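Local coordinates for protein spherulin-4 (Aspergillus clavatus, PDB 5C5G) that is a glycoside hydrolase of the spherulin-4 family that binds N-acetylgalactosamine and probably cleaves galactosaminogalactan, whose biosynthesis requires its counterpart in Aspergillus fumigatus, at residues I42-G47 against E94-W99; L74-T79 against F114-P119; R84-V89 against L127-E132; T118-D123 against P153-D158; Y148-P153 against S167-E172. One frame throughout, in Å; residues are numbered along the deposited sequence.

Interaction 1: I42-G47 against E94-W99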
# COMPACT_ATOMS: atom_id res chain seq x y z
N ILE A 42 2.90 -3.49 6.09
CA ILE A 42 3.22 -4.70 6.83
C ILE A 42 1.99 -5.13 7.62
O ILE A 42 1.12 -4.33 7.99
CB ILE A 42 4.49 -4.56 7.66
CG1 ILE A 42 4.35 -3.39 8.58
CG2 ILE A 42 5.75 -4.37 6.76
CD1 ILE A 42 3.71 -3.69 9.91
N ASN A 43 1.93 -6.42 7.87
CA ASN A 43 0.68 -7.06 8.26
C ASN A 43 0.98 -8.34 9.02
O ASN A 43 0.92 -9.43 8.46
CB ASN A 43 -0.12 -7.33 6.98
CG ASN A 43 -1.45 -7.93 7.25
OD1 ASN A 43 -1.92 -7.98 8.39
ND2 ASN A 43 -2.10 -8.40 6.19
N PRO A 44 1.28 -8.22 10.31
CA PRO A 44 1.62 -9.43 11.06
C PRO A 44 0.52 -10.50 11.10
O PRO A 44 0.83 -11.68 11.02
CB PRO A 44 1.94 -8.88 12.45
CG PRO A 44 2.46 -7.50 12.17
CD PRO A 44 1.60 -7.00 11.05
N GLY A 45 -0.74 -10.10 11.20
CA GLY A 45 -1.83 -11.06 11.30
C GLY A 45 -3.18 -10.39 11.08
O GLY A 45 -4.00 -10.31 12.00
N SER A 46 -3.41 -9.91 9.87
CA SER A 46 -4.60 -9.10 9.55
C SER A 46 -4.73 -7.99 10.58
O SER A 46 -5.81 -7.73 11.11
CB SER A 46 -5.86 -9.95 9.50
OG SER A 46 -5.76 -10.91 8.45
N GLY A 47 -3.61 -7.33 10.84
CA GLY A 47 -3.47 -6.39 11.94
C GLY A 47 -2.16 -6.62 12.64
O GLY A 47 -1.36 -7.46 12.22
N GLU A 94 -3.60 2.04 17.57
CA GLU A 94 -2.82 2.40 18.75
C GLU A 94 -1.73 1.38 19.04
O GLU A 94 -0.69 1.72 19.59
CB GLU A 94 -3.74 2.59 19.95
CG GLU A 94 -4.58 3.86 19.77
CD GLU A 94 -5.52 4.13 20.91
OE1 GLU A 94 -5.71 3.24 21.76
OE2 GLU A 94 -6.07 5.26 20.95
N THR A 95 -1.97 0.13 18.71
CA THR A 95 -0.97 -0.92 18.91
C THR A 95 0.24 -0.63 18.03
O THR A 95 1.37 -0.59 18.50
CB THR A 95 -1.57 -2.31 18.62
OG1 THR A 95 -2.66 -2.56 19.53
CG2 THR A 95 -0.54 -3.40 18.80
N TYR A 96 0.02 -0.41 16.74
CA TYR A 96 1.14 -0.02 15.87
C TYR A 96 1.82 1.23 16.38
O TYR A 96 3.06 1.32 16.38
CB TYR A 96 0.66 0.25 14.45
CG TYR A 96 0.30 -0.95 13.59
CD1 TYR A 96 1.25 -1.88 13.20
CD2 TYR A 96 -1.00 -1.12 13.16
CE1 TYR A 96 0.92 -2.95 12.40
CE2 TYR A 96 -1.35 -2.18 12.36
CZ TYR A 96 -0.39 -3.10 11.98
OH TYR A 96 -0.68 -4.18 11.19
N ALA A 97 1.04 2.23 16.77
CA ALA A 97 1.62 3.49 17.19
C ALA A 97 2.54 3.34 18.39
O ALA A 97 3.51 4.06 18.51
CB ALA A 97 0.54 4.49 17.51
N ALA A 98 2.21 2.40 19.28
CA ALA A 98 2.97 2.21 20.50
C ALA A 98 4.18 1.33 20.30
O ALA A 98 4.98 1.19 21.22
CB ALA A 98 2.09 1.65 21.61
N TRP A 99 4.34 0.73 19.12
CA TRP A 99 5.49 -0.14 18.87
C TRP A 99 6.85 0.43 19.30
O TRP A 99 7.61 -0.27 19.96
CB TRP A 99 5.53 -0.56 17.40
CG TRP A 99 4.67 -1.73 17.03
CD1 TRP A 99 3.85 -2.45 17.84
CD2 TRP A 99 4.58 -2.34 15.74
NE1 TRP A 99 3.26 -3.48 17.14
CE2 TRP A 99 3.70 -3.43 15.84
CE3 TRP A 99 5.18 -2.07 14.50
CZ2 TRP A 99 3.40 -4.26 14.76
CZ3 TRP A 99 4.89 -2.89 13.43
CH2 TRP A 99 4.01 -3.98 13.57
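Tyr96 reaches from helix 86-103 of the (beta/alpha)8 barrel to the end of strand 38-42 and the loop after it, and the end of its ring overlaps Ile42, Pro44 and Gly47. The phenol oxygen arrives against the backbone of Gly47, with Tyr96 OH 3.2 Å from Gly47 C. Pro44 meets the ring at its edge, near the ring plane, where Pro44 CD is 3.6 Å from Tyr96 OH. The polar partner of this hydroxyl is the carbonyl O of Tyr76 on the adjacent strand 71-78, so the buried oxygen is satisfied while the loop packs about it. Trp99, one helical turn on, offers the rim of its six-membered ring: Trp99 CH2 lies 3.7 Å from Ile42 CD1 and 4.1 Å from Pro44 CG. Within the helix, Tyr96 CD1 sits 3.4 Å above one face of the indole of Trp99, toward its rim. Ile42 gets its methyl into this corner because CG1 stands between the backbone N and the carbonyl carbon (chi1 56°). The loop bend is pinned internally by Asn43, whose side chain also touches Tyr15 and Tyr76 of the N-acetylgalactosamine site. Gly47 N donates to Asn43 OD1 at 3.0 Å, nearly in line with the side-chain C=O.

Interaction 2: L74-T79 against F114-P119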
# COMPACT_ATOMS: atom_id res chain seq x y z
N LEU A 74 3.60 1.25 6.55
CA LEU A 74 2.23 1.42 7.05
C LEU A 74 1.80 0.15 7.76
O LEU A 74 2.10 -0.96 7.30
CB LEU A 74 1.25 1.67 5.91
CG LEU A 74 1.57 2.82 4.94
CD1 LEU A 74 0.49 2.88 3.87
CD2 LEU A 74 1.66 4.15 5.62
N GLY A 75 1.04 0.32 8.83
CA GLY A 75 0.45 -0.83 9.50
C GLY A 75 -0.91 -1.20 8.91
O GLY A 75 -1.78 -0.33 8.80
N TYR A 76 -1.11 -2.46 8.58
CA TYR A 76 -2.39 -2.96 8.08
C TYR A 76 -3.44 -3.01 9.19
O TYR A 76 -3.18 -3.59 10.25
CB TYR A 76 -2.19 -4.37 7.52
CG TYR A 76 -3.43 -5.07 7.02
CD1 TYR A 76 -4.36 -5.60 7.91
CD2 TYR A 76 -3.65 -5.25 5.67
CE1 TYR A 76 -5.49 -6.24 7.47
CE2 TYR A 76 -4.77 -5.90 5.21
CZ TYR A 76 -5.70 -6.38 6.11
OH TYR A 76 -6.83 -7.03 5.67
N VAL A 77 -4.61 -2.43 8.94
CA VAL A 77 -5.74 -2.51 9.86
C VAL A 77 -7.00 -2.81 9.06
O VAL A 77 -7.32 -2.09 8.11
CB VAL A 77 -5.92 -1.20 10.65
CG1 VAL A 77 -7.16 -1.29 11.56
CG2 VAL A 77 -4.69 -0.89 11.48
N ALA A 78 -7.73 -3.85 9.44
CA ALA A 78 -8.96 -4.19 8.75
C ALA A 78 -10.13 -3.35 9.25
O ALA A 78 -10.22 -3.06 10.44
CB ALA A 78 -9.28 -5.67 8.97
N THR A 79 -11.05 -2.99 8.35
CA THR A 79 -12.27 -2.28 8.75
C THR A 79 -13.55 -3.04 8.43
O THR A 79 -14.62 -2.59 8.82
CB THR A 79 -12.38 -0.87 8.15
OG1 THR A 79 -12.75 -0.96 6.76
CG2 THR A 79 -11.10 -0.09 8.29
N PHE A 114 -2.70 1.55 6.81
CA PHE A 114 -3.39 1.05 5.63
C PHE A 114 -4.67 0.39 6.10
O PHE A 114 -4.62 -0.64 6.76
CB PHE A 114 -2.48 0.03 4.94
CG PHE A 114 -3.11 -0.69 3.78
CD1 PHE A 114 -3.10 -0.14 2.51
CD2 PHE A 114 -3.67 -1.95 3.94
CE1 PHE A 114 -3.65 -0.83 1.43
CE2 PHE A 114 -4.21 -2.64 2.86
CZ PHE A 114 -4.19 -2.08 1.61
N PHE A 115 -5.82 0.99 5.78
CA PHE A 115 -7.13 0.49 6.18
C PHE A 115 -7.68 -0.38 5.07
O PHE A 115 -8.03 0.11 3.99
CB PHE A 115 -8.09 1.63 6.45
CG PHE A 115 -7.75 2.43 7.68
CD1 PHE A 115 -7.95 1.87 8.95
CD2 PHE A 115 -7.26 3.71 7.60
CE1 PHE A 115 -7.67 2.59 10.10
CE2 PHE A 115 -6.96 4.45 8.75
CZ PHE A 115 -7.17 3.88 10.01
N ASP A 116 -7.76 -1.68 5.31
CA ASP A 116 -8.29 -2.61 4.32
C ASP A 116 -9.80 -2.68 4.38
O ASP A 116 -10.43 -2.43 5.42
CB ASP A 116 -7.67 -3.99 4.52
CG ASP A 116 -7.70 -4.83 3.26
OD1 ASP A 116 -7.91 -4.29 2.14
OD2 ASP A 116 -7.52 -6.05 3.37
N GLU A 117 -10.37 -2.99 3.24
CA GLU A 117 -11.81 -3.23 3.09
C GLU A 117 -12.64 -2.02 3.42
O GLU A 117 -13.66 -2.12 4.09
CB GLU A 117 -12.27 -4.39 3.98
CG GLU A 117 -11.43 -5.65 3.87
CD GLU A 117 -11.61 -6.58 5.07
OE1 GLU A 117 -11.70 -6.11 6.24
OE2 GLU A 117 -11.64 -7.80 4.84
N THR A 118 -12.25 -0.85 2.96
CA THR A 118 -13.10 0.31 3.14
C THR A 118 -14.26 0.20 2.13
O THR A 118 -14.13 -0.42 1.08
CB THR A 118 -12.33 1.60 2.95
OG1 THR A 118 -11.68 1.59 1.68
CG2 THR A 118 -11.30 1.77 4.06
N PRO A 119 -15.43 0.77 2.45
CA PRO A 119 -16.59 0.61 1.58
C PRO A 119 -16.54 1.47 0.33
O PRO A 119 -15.85 2.49 0.32
CB PRO A 119 -17.77 1.03 2.48
CG PRO A 119 -17.18 1.73 3.59
CD PRO A 119 -15.75 1.41 3.73
O HOH W 1 -9.00 -8.66 6.64
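A parallel beta ladder between strands 71-78 and 112-116, the two strands of one beta-alpha-beta unit of the barrel, carries Tyr76 and Asp116 of the N-acetylgalactosamine site. Tyr76 pairs with Phe114, Val77 with Phe115 and Ala78 with Asp116, the axes of the short strand segments inclined at 27°. Both main-chain polar atoms of Val77 turn to strand 112-116: its N donates to Phe114 O at 2.8 Å, and its O accepts from Asp116 N at 2.9 Å. Beyond the last pair, Thr79 N continues the ladder to Asp116 O at 3.0 Å. On the face holding Tyr76, Phe114 and Asp116, both aromatic side chains run anti to their backbone nitrogens (Tyr76 chi1 177°), which brings Tyr76 CD2 to 3.7 Å from Phe114 CD2 with the ring planes inclined at 37°. The other face carries Val77 and Phe115 side by side, directed to helices 86-103 and 124-139, while Thr79 CG2 lies 3.8 Å from Phe115 CD1. Asp116 OD1 has a weak hydrogen bond from Asn152 of the next strand. The other oxygen of Asp116 accepts a hydrogen bond from the phenol on its anti lone pair, Tyr76 OH to Asp116 OD2 being 2.6 Å, and a water donates to Tyr76 OH at 2.9 Å.

Interaction 3: R84-V89 against L127-E132; sequences RNISEV and LAYLRE
Tyr129 and Ile86 bury the largest areas here, 89 and 84 Å², and the exposed Glu132 adds 27 Å². Tyr129 extends its ring from helix 124-139 to the start of helix 86-103, where its hydroxyl donates to the main chain: Tyr129 OH to Arg84 O is 2.7 Å, with the carbonyl oxygen at the ring edge and in its plane. The donor is tilted only 19° from the carbonyl plane. Val89 CG2 approaches the same hydroxyl at 3.5 Å. Ile86 runs alongside the ring, pointing the other way, which places Ile86 CB 3.9 Å from Tyr129 CE2. These are consecutive outer helices of the (beta/alpha)8 barrel, and the contact bridges them near the N-terminal end of helix 86-103. That end is capped by Asn85, whose OD1 accepts from Ser87 N at 3.0 Å and also from Ser87 OG. Because CG1 of Ile86 is anti to the backbone N (chi1 -162°), its terminal methyl reaches the other helix, with Ile86 CD1 3.7 Å from Glu132 CD. The Arg84 side chain leads elsewhere, its guanidinium forming a salt bridge with Asp92 and a hydrogen bond to Ala78 O.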
# COMPACT_ATOMS: atom_id res chain seq x y z
N ARG A 84 -16.66 -3.01 11.15
CA ARG A 84 -15.89 -3.39 12.31
C ARG A 84 -16.02 -2.30 13.36
O ARG A 84 -15.91 -1.11 13.05
CB ARG A 84 -14.43 -3.60 11.92
CG ARG A 84 -13.59 -4.16 13.04
CD ARG A 84 -12.26 -4.60 12.52
NE ARG A 84 -11.44 -5.15 13.59
CZ ARG A 84 -10.17 -4.86 13.84
NH1 ARG A 84 -9.51 -3.99 13.10
NH2 ARG A 84 -9.54 -5.43 14.85
N ASN A 85 -16.25 -2.71 14.60
CA ASN A 85 -16.38 -1.78 15.71
C ASN A 85 -15.19 -0.83 15.73
O ASN A 85 -14.05 -1.26 15.69
CB ASN A 85 -16.45 -2.56 17.02
CG ASN A 85 -16.91 -1.71 18.18
OD1 ASN A 85 -16.41 -0.61 18.40
ND2 ASN A 85 -17.89 -2.21 18.93
N ILE A 86 -15.47 0.46 15.77
CA ILE A 86 -14.43 1.46 15.65
C ILE A 86 -13.45 1.38 16.82
O ILE A 86 -12.26 1.71 16.66
CB ILE A 86 -15.03 2.87 15.46
CG1 ILE A 86 -13.97 3.81 14.88
CG2 ILE A 86 -15.66 3.39 16.75
CD1 ILE A 86 -14.53 5.10 14.29
N SER A 87 -13.90 0.93 17.99
CA SER A 87 -12.98 0.78 19.11
C SER A 87 -11.94 -0.31 18.84
O SER A 87 -10.80 -0.20 19.31
CB SER A 87 -13.73 0.50 20.41
OG SER A 87 -14.37 -0.77 20.36
N GLU A 88 -12.31 -1.33 18.08
CA GLU A 88 -11.38 -2.40 17.74
C GLU A 88 -10.40 -1.93 16.68
O GLU A 88 -9.21 -2.22 16.73
CB GLU A 88 -12.14 -3.64 17.26
CG GLU A 88 -12.99 -4.26 18.37
CD GLU A 88 -13.95 -5.32 17.86
OE1 GLU A 88 -13.73 -5.86 16.76
OE2 GLU A 88 -14.93 -5.61 18.58
N VAL A 89 -10.90 -1.15 15.73
CA VAL A 89 -10.02 -0.55 14.73
C VAL A 89 -9.01 0.36 15.44
O VAL A 89 -7.82 0.33 15.17
CB VAL A 89 -10.83 0.24 13.70
CG1 VAL A 89 -9.93 0.95 12.73
CG2 VAL A 89 -11.78 -0.68 12.94
N LEU A 127 -18.83 8.01 6.03
CA LEU A 127 -17.90 9.12 5.89
C LEU A 127 -17.41 9.59 7.27
O LEU A 127 -16.23 9.82 7.46
CB LEU A 127 -18.54 10.27 5.12
CG LEU A 127 -17.64 11.49 4.94
CD1 LEU A 127 -16.41 11.18 4.09
CD2 LEU A 127 -18.41 12.65 4.34
N ALA A 128 -18.32 9.71 8.23
CA ALA A 128 -17.95 10.13 9.58
C ALA A 128 -16.98 9.15 10.24
O ALA A 128 -16.03 9.54 10.93
CB ALA A 128 -19.20 10.32 10.44
N TYR A 129 -17.22 7.86 10.02
CA TYR A 129 -16.36 6.80 10.55
C TYR A 129 -14.98 6.92 9.96
O TYR A 129 -13.98 6.89 10.69
CB TYR A 129 -17.00 5.46 10.20
CG TYR A 129 -16.30 4.15 10.50
CD1 TYR A 129 -15.33 3.64 9.65
CD2 TYR A 129 -16.71 3.35 11.56
CE1 TYR A 129 -14.75 2.41 9.89
CE2 TYR A 129 -16.14 2.11 11.80
CZ TYR A 129 -15.17 1.65 10.95
OH TYR A 129 -14.62 0.41 11.16
N LEU A 130 -14.88 7.07 8.64
CA LEU A 130 -13.57 7.18 8.00
C LEU A 130 -12.85 8.45 8.42
O LEU A 130 -11.64 8.44 8.63
CB LEU A 130 -13.69 7.11 6.49
CG LEU A 130 -14.19 5.77 5.93
CD1 LEU A 130 -14.41 5.85 4.44
CD2 LEU A 130 -13.21 4.64 6.26
N ARG A 131 -13.58 9.55 8.56
CA ARG A 131 -12.95 10.79 8.99
C ARG A 131 -12.42 10.68 10.42
O ARG A 131 -11.34 11.19 10.74
CB ARG A 131 -13.94 11.96 8.88
CG ARG A 131 -14.14 12.46 7.44
CD ARG A 131 -15.36 13.39 7.30
NE ARG A 131 -15.31 14.65 8.06
CZ ARG A 131 -14.66 15.74 7.67
NH1 ARG A 131 -13.94 15.72 6.55
NH2 ARG A 131 -14.71 16.85 8.40
N GLU A 132 -13.18 10.01 11.28
CA GLU A 132 -12.71 9.78 12.64
C GLU A 132 -11.42 8.96 12.63
O GLU A 132 -10.48 9.25 13.37
CB GLU A 132 -13.77 9.08 13.49
CG GLU A 132 -13.30 8.83 14.91
CD GLU A 132 -14.38 8.44 15.89
OE1 GLU A 132 -15.58 8.54 15.54
OE2 GLU A 132 -14.03 8.06 17.02

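Interaction 4: T118-D123 against P153-D158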
# COMPACT_ATOMS: atom_id res chain seq x y z
N THR A 118 -12.25 -0.85 2.96
CA THR A 118 -13.10 0.31 3.14
C THR A 118 -14.26 0.20 2.13
O THR A 118 -14.13 -0.42 1.08
CB THR A 118 -12.33 1.60 2.95
OG1 THR A 118 -11.68 1.59 1.68
CG2 THR A 118 -11.30 1.77 4.06
N PRO A 119 -15.43 0.77 2.45
CA PRO A 119 -16.59 0.61 1.58
C PRO A 119 -16.54 1.47 0.33
O PRO A 119 -15.85 2.49 0.32
CB PRO A 119 -17.77 1.03 2.48
CG PRO A 119 -17.18 1.73 3.59
CD PRO A 119 -15.75 1.41 3.73
N GLN A 120 -17.24 1.02 -0.69
CA GLN A 120 -17.40 1.79 -1.92
C GLN A 120 -18.58 2.72 -1.85
O GLN A 120 -18.54 3.81 -2.42
CB GLN A 120 -17.66 0.87 -3.10
CG GLN A 120 -16.46 0.16 -3.66
CD GLN A 120 -16.88 -0.77 -4.77
OE1 GLN A 120 -17.26 -1.91 -4.52
NE2 GLN A 120 -16.88 -0.27 -6.01
N GLN A 121 -19.67 2.28 -1.24
CA GLN A 121 -20.91 3.03 -1.30
C GLN A 121 -20.87 4.24 -0.38
O GLN A 121 -20.43 4.15 0.76
CB GLN A 121 -22.09 2.12 -0.93
CG GLN A 121 -22.11 0.79 -1.68
CD GLN A 121 -23.37 -0.04 -1.42
OE1 GLN A 121 -24.31 0.43 -0.77
NE2 GLN A 121 -23.38 -1.27 -1.93
N TYR A 122 -21.37 5.36 -0.87
CA TYR A 122 -21.47 6.54 -0.04
C TYR A 122 -22.57 6.41 1.00
O TYR A 122 -23.70 6.01 0.70
CB TYR A 122 -21.73 7.80 -0.86
CG TYR A 122 -21.87 8.98 0.04
CD1 TYR A 122 -20.75 9.62 0.53
CD2 TYR A 122 -23.12 9.41 0.46
CE1 TYR A 122 -20.87 10.69 1.39
CE2 TYR A 122 -23.25 10.46 1.33
CZ TYR A 122 -22.12 11.10 1.79
OH TYR A 122 -22.25 12.17 2.64
N ASP A 123 -22.23 6.77 2.23
CA ASP A 123 -23.19 6.94 3.31
C ASP A 123 -22.56 7.92 4.29
O ASP A 123 -21.38 7.83 4.59
CB ASP A 123 -23.49 5.60 3.97
CG ASP A 123 -24.47 5.73 5.12
OD1 ASP A 123 -25.69 5.64 4.87
OD2 ASP A 123 -24.02 5.94 6.26
N PRO A 153 -10.49 0.08 -0.80
CA PRO A 153 -11.81 -0.44 -1.15
C PRO A 153 -11.72 -1.53 -2.20
O PRO A 153 -12.71 -2.22 -2.43
CB PRO A 153 -12.54 0.79 -1.71
CG PRO A 153 -11.44 1.68 -2.20
CD PRO A 153 -10.29 1.46 -1.26
N GLY A 154 -10.57 -1.67 -2.84
CA GLY A 154 -10.36 -2.72 -3.83
C GLY A 154 -11.15 -2.52 -5.11
O GLY A 154 -11.32 -3.46 -5.88
N ALA A 155 -11.62 -1.29 -5.33
CA ALA A 155 -12.53 -0.95 -6.41
C ALA A 155 -12.80 0.54 -6.25
O ALA A 155 -12.33 1.15 -5.28
CB ALA A 155 -13.83 -1.75 -6.31
N ILE A 156 -13.51 1.15 -7.18
CA ILE A 156 -13.69 2.59 -7.11
C ILE A 156 -14.76 2.97 -6.09
O ILE A 156 -15.91 2.56 -6.24
CB ILE A 156 -14.07 3.16 -8.49
CG1 ILE A 156 -12.93 2.92 -9.50
CG2 ILE A 156 -14.33 4.66 -8.38
CD1 ILE A 156 -13.36 3.13 -10.94
N PRO A 157 -14.42 3.75 -5.06
CA PRO A 157 -15.43 4.18 -4.10
C PRO A 157 -16.07 5.47 -4.55
O PRO A 157 -15.56 6.10 -5.48
CB PRO A 157 -14.60 4.45 -2.86
CG PRO A 157 -13.35 5.04 -3.42
CD PRO A 157 -13.09 4.29 -4.70
N ASP A 158 -17.13 5.89 -3.89
CA ASP A 158 -17.67 7.23 -4.15
C ASP A 158 -16.54 8.24 -3.93
O ASP A 158 -15.73 8.13 -2.99
CB ASP A 158 -18.86 7.51 -3.25
CG ASP A 158 -19.47 8.87 -3.50
OD1 ASP A 158 -18.93 9.86 -2.98
OD2 ASP A 158 -20.49 8.97 -4.21
O HOH W 2 -15.07 -1.92 -1.07
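Gln120 bonds to the 153-158 loop through both its side chain and its main chain. Its amide nitrogen donates to a backbone carbonyl, Gln120 NE2 to Ile156 O being 3.0 Å with an N-H...O angle of 173°. The acceptor lies in the Gln120 amide plane, whereas the nitrogen stands above the plane of the Ile156 carbonyl. Beside this bond the methyl of Ala155 packs on the amide, with Ala155 CB 3.4 Å from Gln120 NE2. The chain beyond CG is extended (chi2 177°), which carries the amide across to both partners. At the main chain, Asp158 N donates to Gln120 O at 2.9 Å, in the carbonyl plane.

Thr118 and Pro153 lie side by side at the other end of the contact. Thr118 OG1 is 3.3 Å from Pro153 CD, and the proline nitrogen near it has no hydrogen to give. A water joins the two main chains there by donating to Thr118 O at 2.8 Å and to Pro153 O at 2.7 Å. Both segments are loops following barrel strands, 112-116 and 148-152, at the C-terminal ends where a (beta/alpha)8 barrel carries its active site.

Farther out, Tyr122 CB rests against the carboxylate of Asp158, 3.6 Å from Asp158 CG. Arg160, outside the two segments, engages both, making a salt bridge with Asp158 and a cation-pi contact with Tyr122. Pro157 is backed by Thr168 and Val170 of strand 167-172, and Asp123 caps helix 124-139 through its OD2, which accepts from Asp125 N.

Interaction 5: Y148-P153 against S167-E172; sequences YVVHNP and STVVFE
Asn152 and Glu172 join side chains at the C-terminal ends of two parallel barrel strands, the amide nitrogen donating to the carboxylate: Asn152 ND2 to Glu172 OE1 is 3.0 Å, with an N-H...O angle of 166°. The acceptor lies near the Asn152 amide plane, but the nitrogen reaches OE1 from above the carboxylate plane, 55° out of it. Glu172, a residue of the N-acetylgalactosamine site, has a second partner in Tyr238, whose hydroxyl is hydrogen-bonded to OE2. Asn152 ND2 also makes a weak bond to Asp116 OD1, so one amide links two acidic residues of the site, and Asn152 OD1 receives a weak bond from Gly154 N. With CG anti to the backbone N (chi1 -174°), the Asn152 amide oxygen also comes obliquely against Val169, OD1 3.2 Å from Val169 CB.

In the main chain, His151 N donates to Ser167 O at 3.0 Å and Val169 N to His151 O at 2.8 Å, whereas Ser167 N to Val149 O, at 3.4 Å, is weak. His151 ND1 is hydrogen-bonded to a water 2.8 Å away at the ring edge, which is also bonded to Thr168 OG1. The hydroxyls of Tyr148 and Ser167 are both hydrogen-bonded to Glu227 OE2. Thr168 CG2 presses tightly on Pro153 CD at 3.4 Å.

Strand 148-152 is flanked on its other side by strand 112-116 and strand 167-172 by strand 198-203. Val149 and His151 turn outward to helix 124-139, while Val150 and Asn152 touch Phe114 of strand 112-116.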
# COMPACT_ATOMS: atom_id res chain seq x y z
N TYR A 148 0.47 8.87 7.65
CA TYR A 148 -0.14 8.58 6.35
C TYR A 148 -1.38 7.71 6.52
O TYR A 148 -1.44 6.86 7.41
CB TYR A 148 0.89 7.81 5.53
CG TYR A 148 0.93 7.99 4.04
CD1 TYR A 148 1.29 9.20 3.46
CD2 TYR A 148 0.70 6.90 3.20
CE1 TYR A 148 1.37 9.33 2.09
CE2 TYR A 148 0.79 7.02 1.82
CZ TYR A 148 1.12 8.23 1.27
OH TYR A 148 1.20 8.34 -0.10
N VAL A 149 -2.36 7.92 5.66
CA VAL A 149 -3.59 7.13 5.64
C VAL A 149 -3.83 6.62 4.23
O VAL A 149 -3.92 7.40 3.28
CB VAL A 149 -4.80 7.97 6.06
CG1 VAL A 149 -6.10 7.19 5.88
CG2 VAL A 149 -4.66 8.41 7.51
N VAL A 150 -3.94 5.30 4.10
CA VAL A 150 -4.31 4.68 2.83
C VAL A 150 -5.57 3.86 3.05
O VAL A 150 -5.71 3.21 4.08
CB VAL A 150 -3.17 3.80 2.25
CG1 VAL A 150 -3.59 3.07 0.97
CG2 VAL A 150 -1.95 4.65 1.98
N HIS A 151 -6.49 3.92 2.09
CA HIS A 151 -7.69 3.10 2.09
C HIS A 151 -7.61 2.08 0.98
O HIS A 151 -7.15 2.40 -0.12
CB HIS A 151 -8.91 3.97 1.81
CG HIS A 151 -9.28 4.88 2.93
ND1 HIS A 151 -10.28 5.81 2.82
CD2 HIS A 151 -8.78 5.00 4.18
CE1 HIS A 151 -10.40 6.46 3.96
NE2 HIS A 151 -9.49 5.99 4.80
N ASN A 152 -8.13 0.89 1.23
CA ASN A 152 -8.28 -0.12 0.18
C ASN A 152 -9.71 -0.62 0.02
O ASN A 152 -10.09 -1.64 0.59
CB ASN A 152 -7.38 -1.32 0.39
CG ASN A 152 -7.45 -2.28 -0.78
OD1 ASN A 152 -7.90 -1.92 -1.88
ND2 ASN A 152 -7.05 -3.52 -0.56
N PRO A 153 -10.49 0.08 -0.80
CA PRO A 153 -11.81 -0.44 -1.15
C PRO A 153 -11.72 -1.53 -2.20
O PRO A 153 -12.71 -2.22 -2.43
CB PRO A 153 -12.54 0.79 -1.71
CG PRO A 153 -11.44 1.68 -2.20
CD PRO A 153 -10.29 1.46 -1.26
N SER A 167 -4.02 8.20 0.00
CA SER A 167 -4.17 7.40 -1.21
C SER A 167 -5.24 6.36 -1.01
O SER A 167 -5.42 5.88 0.11
CB SER A 167 -2.86 6.70 -1.58
OG SER A 167 -1.84 7.64 -1.84
N THR A 168 -5.92 6.02 -2.10
CA THR A 168 -6.94 5.00 -2.10
C THR A 168 -6.65 4.02 -3.21
O THR A 168 -6.46 4.42 -4.36
CB THR A 168 -8.34 5.62 -2.32
OG1 THR A 168 -8.66 6.49 -1.23
CG2 THR A 168 -9.41 4.57 -2.39
N VAL A 169 -6.65 2.74 -2.87
CA VAL A 169 -6.51 1.66 -3.85
C VAL A 169 -7.83 1.46 -4.56
O VAL A 169 -8.74 0.84 -4.04
CB VAL A 169 -6.05 0.35 -3.17
CG1 VAL A 169 -5.77 -0.69 -4.23
CG2 VAL A 169 -4.81 0.57 -2.29
N VAL A 170 -7.93 2.02 -5.76
CA VAL A 170 -9.17 2.00 -6.52
C VAL A 170 -9.24 0.88 -7.54
O VAL A 170 -10.28 0.70 -8.16
CB VAL A 170 -9.46 3.35 -7.21
CG1 VAL A 170 -9.65 4.46 -6.18
CG2 VAL A 170 -8.39 3.71 -8.24
N PHE A 171 -8.15 0.14 -7.71
CA PHE A 171 -8.12 -1.02 -8.57
C PHE A 171 -7.25 -2.05 -7.88
O PHE A 171 -6.11 -1.75 -7.51
CB PHE A 171 -7.55 -0.69 -9.96
CG PHE A 171 -7.61 -1.86 -10.89
CD1 PHE A 171 -6.59 -2.79 -10.90
CD2 PHE A 171 -8.74 -2.09 -11.67
CE1 PHE A 171 -6.68 -3.91 -11.70
CE2 PHE A 171 -8.82 -3.20 -12.48
CZ PHE A 171 -7.81 -4.11 -12.49
N GLU A 172 -7.79 -3.25 -7.67
CA GLU A 172 -7.05 -4.35 -7.06
C GLU A 172 -7.58 -5.63 -7.68
O GLU A 172 -8.56 -6.20 -7.19
CB GLU A 172 -7.22 -4.37 -5.52
CG GLU A 172 -6.32 -5.43 -4.87
CD GLU A 172 -6.78 -5.96 -3.54
OE1 GLU A 172 -7.65 -5.35 -2.90
OE2 GLU A 172 -6.26 -7.04 -3.15
O HOH W 3 -11.23 6.07 0.17

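Interactions 2 and 5 are neighbouring sections of one parallel barrel sheet, their centres 8 Å apart, joined where Phe115 N meets Val150 O at 2.8 Å. Together they hold Tyr76, Asp116 and Glu172 of the N-acetylgalactosamine site, and the Asp116 and Glu172 side chains are about 5 Å apart at their nearest atoms. Interaction 1 touches interaction 2 from the neighbouring loop and outer helix, Tyr96 OH lying 2.7 Å from Tyr76 O. Interaction 3, farther out, shares helix 86-103 with interaction 1 and is tied to interaction 2 by Arg84 NH1, 2.9 Å from Ala78 O. Interaction 4 extends interactions 2 and 5 into their loops, sharing Thr118 and Pro119 with interaction 2 and Pro153 with interaction 5.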